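Local atomic coordinates of cell surface protein (Putative S-layer protein) (Clostridioides difficile R20291, PDB entry 5NJL), a protein that is a putative S-layer protein of the cell wall with an extended three-domain fold, and exhibits cell adhesion in vitro. Residues A[223-227]-A[228-232]; A[105-108]-A[109-112]. All coordinates share one frame; numbering follows the deposited sequence. Where two conformers were deposited one is given.

Contact 1 (223-227 with 228-232) and contact 2 (105-108 with 109-112) lie on opposite sides of the chain's centre, their centres about 66 Å apart, and share no secondary-structure element. The first is a surface turn linking helix 221-224 to helix 232-238; the second is a partly buried piece of one continuous helix, 101-115. Their chemistry follows from this. In the turn, D226 accepts N-H groups of the irregular backbone, while T231 gives its hydroxyl to D223 O and caps the next helix. Within helix 101-115 the backbone satisfies itself and polar side chains add to it, as the T112 hydroxyl does, while A108 and I111 face strands 126-133 and 138-145.

Contact 1. Residues A[223-227]-A[228-232]; sequences DLYDG and YRLTV
T231 OG1 donates to D223 O at 2.7 Å across the open end of a tight reversal that joins helix 221-224 to helix 232-238, with a single antiparallel beta bridge between Y225 and L230 in its middle. The hydroxyl sits between its own backbone N and carbonyl carbon (chi1 54°), and OG1 in turn accepts from G234 N, making T231 the N-cap of the next helix. A short side-chain hydroxyl, able both to give and to accept, suits this double role. Backbone hydrogen bonds from T231 N to L224 O and from D226 N to R229 O hold the bridge.

At the closed end D226 curls its carboxylate back over the turn. G227 suits the bend because its positive phi would press a CB against the preceding carbonyl. The Y225 ring lies obliquely along the returning backbone, CD1 3.5 Å from R229 O, and Y225 CD1 lies 4.2 Å from L230 CD2; both side chains also rest on A290 of helix 281-291. D226 OD1 accepts two N-H groups: Y228 N at 2.8 Å, nearly along the C-O axis, and R229 N at 2.7 Å on the syn side, with an N-H...O angle of 179°.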
loop_
_atom_site.group_PDB
_atom_site.type_symbol
_atom_site.label_atom_id
_atom_site.label_comp_id
_atom_site.label_asym_id
_atom_site.label_seq_id
_atom_site.Cartn_x
_atom_site.Cartn_y
_atom_site.Cartn_z
ATOM N N ASP A 223 27.013 -12.105 23.683
ATOM C CA ASP A 223 26.204 -12.720 24.741
ATOM C C ASP A 223 26.377 -14.246 24.796
ATOM O O ASP A 223 26.312 -14.852 25.866
ATOM C CB ASP A 223 24.723 -12.372 24.524
ATOM C CG ASP A 223 23.841 -12.820 25.665
ATOM O OD1 ASP A 223 24.315 -12.829 26.815
ATOM O OD2 ASP A 223 22.670 -13.163 25.405
ATOM N N LEU A 224 26.593 -14.861 23.629
ATOM C CA LEU A 224 26.726 -16.316 23.480
ATOM C C LEU A 224 28.141 -16.862 23.294
ATOM O O LEU A 224 28.387 -18.055 23.538
ATOM C CB LEU A 224 25.899 -16.775 22.278
ATOM C CG LEU A 224 24.451 -16.298 22.239
ATOM C CD1 LEU A 224 23.750 -16.924 21.040
ATOM C CD2 LEU A 224 23.729 -16.621 23.546
ATOM N N TYR A 225 29.058 -16.014 22.833
ATOM C CA TYR A 225 30.378 -16.472 22.377
ATOM C C TYR A 225 31.377 -15.312 22.495
ATOM O O TYR A 225 31.087 -14.213 22.034
ATOM C CB TYR A 225 30.250 -16.958 20.931
ATOM C CG TYR A 225 31.504 -17.565 20.355
ATOM C CD1 TYR A 225 31.865 -18.875 20.654
ATOM C CD2 TYR A 225 32.326 -16.833 19.484
ATOM C CE1 TYR A 225 33.021 -19.437 20.124
ATOM C CE2 TYR A 225 33.487 -17.390 18.949
ATOM C CZ TYR A 225 33.825 -18.690 19.269
ATOM O OH TYR A 225 34.970 -19.249 18.753
ATOM N N ASP A 226 32.529 -15.559 23.125
ATOM C CA ASP A 226 33.519 -14.492 23.474
ATOM C C ASP A 226 34.666 -14.269 22.453
ATOM O O ASP A 226 35.605 -13.512 22.723
ATOM C CB ASP A 226 34.123 -14.758 24.874
ATOM C CG ASP A 226 34.912 -16.081 24.958
ATOM O OD1 ASP A 226 35.251 -16.675 23.915
ATOM O OD2 ASP A 226 35.178 -16.550 26.081
ATOM N N GLY A 227 34.581 -14.926 21.299
ATOM C CA GLY A 227 35.669 -14.972 20.321
ATOM C C GLY A 227 36.458 -16.274 20.321
ATOM O O GLY A 227 37.186 -16.540 19.365
ATOM N N TYR A 228 36.329 -17.074 21.384
ATOM C CA TYR A 228 37.071 -18.344 21.535
ATOM C C TYR A 228 36.199 -19.505 22.014
ATOM O O TYR A 228 36.314 -20.620 21.487
ATOM C CB TYR A 228 38.250 -18.166 22.510
ATOM C CG TYR A 228 39.193 -17.038 22.123
ATOM C CD1 TYR A 228 38.960 -15.724 22.556
ATOM C CD2 TYR A 228 40.310 -17.276 21.306
ATOM C CE1 TYR A 228 39.811 -14.683 22.194
ATOM C CE2 TYR A 228 41.168 -16.239 20.942
ATOM C CZ TYR A 228 40.915 -14.945 21.387
ATOM O OH TYR A 228 41.756 -13.912 21.033
ATOM N N ARG A 229 35.362 -19.237 23.025
ATOM C CA ARG A 229 34.503 -20.231 23.673
ATOM C C ARG A 229 33.076 -19.697 23.865
ATOM O O ARG A 229 32.852 -18.479 23.954
ATOM C CB ARG A 229 35.060 -20.587 25.055
ATOM C CG ARG A 229 36.548 -20.912 25.088
ATOM C CD ARG A 229 36.983 -21.479 26.438
ATOM N NE ARG A 229 36.969 -22.947 26.458
ATOM C CZ ARG A 229 37.952 -23.747 26.022
ATOM N NH1 ARG A 229 39.082 -23.255 25.506
ATOM N NH2 ARG A 229 37.801 -25.071 26.098
ATOM N N LEU A 230 32.128 -20.628 23.934
ATOM C CA LEU A 230 30.736 -20.311 24.298
ATOM C C LEU A 230 30.697 -19.777 25.726
ATOM O O LEU A 230 31.431 -20.258 26.578
ATOM C CB LEU A 230 29.836 -21.549 24.212
ATOM C CG LEU A 230 29.531 -22.095 22.817
ATOM C CD1 LEU A 230 28.921 -23.486 22.894
ATOM C CD2 LEU A 230 28.624 -21.137 22.059
ATOM N N THR A 231 29.863 -18.768 25.958
ATOM C CA THR A 231 29.567 -18.291 27.297
ATOM C C THR A 231 28.689 -19.328 27.999
ATOM O O THR A 231 28.291 -20.325 27.406
ATOM C CB THR A 231 28.822 -16.949 27.263
ATOM O OG1 THR A 231 27.662 -17.073 26.428
ATOM C CG2 THR A 231 29.738 -15.832 26.744
ATOM N N VAL A 232 28.398 -19.092 29.272
ATOM C CA VAL A 232 27.473 -19.942 30.011
ATOM C C VAL A 232 26.105 -19.927 29.294
ATOM O O VAL A 232 25.502 -20.992 29.054
ATOM C CB VAL A 232 27.376 -19.489 31.484
ATOM C CG1 VAL A 232 26.223 -20.174 32.216
ATOM C CG2 VAL A 232 28.715 -19.778 32.193
#

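Contact 2. Residues A[105-108]-A[109-112]; sequences SAEA and NSIT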
loop_
_atom_site.group_PDB
_atom_site.type_symbol
_atom_site.label_atom_id
_atom_site.label_comp_id
_atom_site.label_asym_id
_atom_site.label_seq_id
_atom_site.Cartn_x
_atom_site.Cartn_y
_atom_site.Cartn_z
ATOM N N SER A 105 2.631 18.894 -16.347
ATOM C CA SER A 105 3.339 19.254 -17.540
ATOM C C SER A 105 2.950 18.394 -18.725
ATOM O O SER A 105 2.715 18.925 -19.815
ATOM C CB SER A 105 4.848 19.134 -17.276
ATOM O OG SER A 105 5.526 19.640 -18.382
ATOM N N ALA A 106 2.860 17.070 -18.528
ATOM C CA ALA A 106 2.379 16.144 -19.570
ATOM C C ALA A 106 0.970 16.449 -20.048
ATOM O O ALA A 106 0.673 16.355 -21.241
ATOM C CB ALA A 106 2.425 14.693 -19.081
ATOM N N GLU A 107 0.090 16.806 -19.119
ATOM C CA GLU A 107 -1.280 17.126 -19.480
ATOM C C GLU A 107 -1.362 18.384 -20.357
ATOM O O GLU A 107 -2.115 18.401 -21.331
ATOM C CB GLU A 107 -2.121 17.332 -18.212
ATOM C CG GLU A 107 -3.610 17.457 -18.471
ATOM C CD GLU A 107 -4.249 16.163 -18.936
ATOM O OE1 GLU A 107 -4.689 15.352 -18.086
ATOM O OE2 GLU A 107 -4.336 15.974 -20.152
ATOM N N ALA A 108 -0.615 19.424 -20.002
ATOM C CA ALA A 108 -0.530 20.641 -20.814
ATOM C C ALA A 108 -0.116 20.304 -22.245
ATOM O O ALA A 108 -0.748 20.758 -23.198
ATOM C CB ALA A 108 0.430 21.642 -20.189
ATOM N N ASN A 109 0.914 19.466 -22.376
ATOM C CA ASN A 109 1.368 19.018 -23.700
ATOM C C ASN A 109 0.315 18.233 -24.430
ATOM O O ASN A 109 0.086 18.459 -25.623
ATOM C CB ASN A 109 2.644 18.193 -23.601
ATOM C CG ASN A 109 3.841 19.016 -23.191
ATOM O OD1 ASN A 109 3.918 20.213 -23.467
ATOM N ND2 ASN A 109 4.803 18.366 -22.546
ATOM N N SER A 110 -0.355 17.322 -23.731
ATOM C CA SER A 110 -1.404 16.523 -24.346
ATOM C C SER A 110 -2.587 17.363 -24.838
ATOM O O SER A 110 -3.076 17.187 -25.966
ATOM C CB SER A 110 -1.909 15.465 -23.362
ATOM O OG SER A 110 -3.062 14.840 -23.889
ATOM N N ILE A 111 -3.064 18.267 -23.984
ATOM C CA ILE A 111 -4.170 19.151 -24.368
ATOM C C ILE A 111 -3.790 20.040 -25.571
ATOM O O ILE A 111 -4.578 20.184 -26.524
ATOM C CB ILE A 111 -4.648 20.018 -23.186
ATOM C CG1 ILE A 111 -5.309 19.119 -22.121
ATOM C CG2 ILE A 111 -5.653 21.064 -23.674
ATOM C CD1 ILE A 111 -5.553 19.817 -20.787
ATOM N N THR A 112 -2.592 20.602 -25.528
ATOM C CA THR A 112 -2.105 21.482 -26.602
ATOM C C THR A 112 -2.097 20.698 -27.936
ATOM O O THR A 112 -2.578 21.186 -28.960
ATOM C CB THR A 112 -0.718 22.030 -26.235
ATOM O OG1 THR A 112 -0.823 22.799 -25.040
ATOM C CG2 THR A 112 -0.112 22.891 -27.334
HETATM O O HOH W 1 4.151 21.205 -20.645
#
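A108 O receives two hydrogen bonds from T112: the backbone N at 3.0 Å and the hydroxyl OG1 at 2.8 Å. The two donors come from opposite faces of the carbonyl plane, OG1 standing well above it. With OG1 beside its own backbone N (chi1 -62°), the threonine hydroxyl is directed back toward the carbonyl one turn earlier, which lets this exposed residue satisfy its polar group locally.

The other backbone bonds follow the same i to i+4 pattern: N109 N to S105 O, S110 N to A106 O, and I111 N to E107 O, the last at 2.8 Å. This is the regular alpha-helical repeat of helix 101-115, whose inner side packs on strands 126-133 and 138-145. A108 has a side chain small enough to fit close against Y132 and L139, whereas the longer I111 reaches V128, A130 and I141.

Apolar contact within the helix is made by E107 and I111, whose side chains cross obliquely. With E107 CG anti to the backbone N (chi1 -171°), this methylene lies 3.8 Å from I111 CD1. The bend at chi2 (69°) turns the carboxylate, bringing OE2 into van der Waals contact beside I111 CG1. The aliphatic part of the glutamate thus extends the apolar surface, while OE1 is hydrogen-bonded to Y98 OH.

A water donates to S105 O at 2.8 Å and accepts from S105 OG at 3.1 Å. In the conformer described, the water also donates to N109 OD1, at 3.0 Å. Short polar side chains one turn apart suit such a bridge, and the water gives S105 O a second donor beside N109 N.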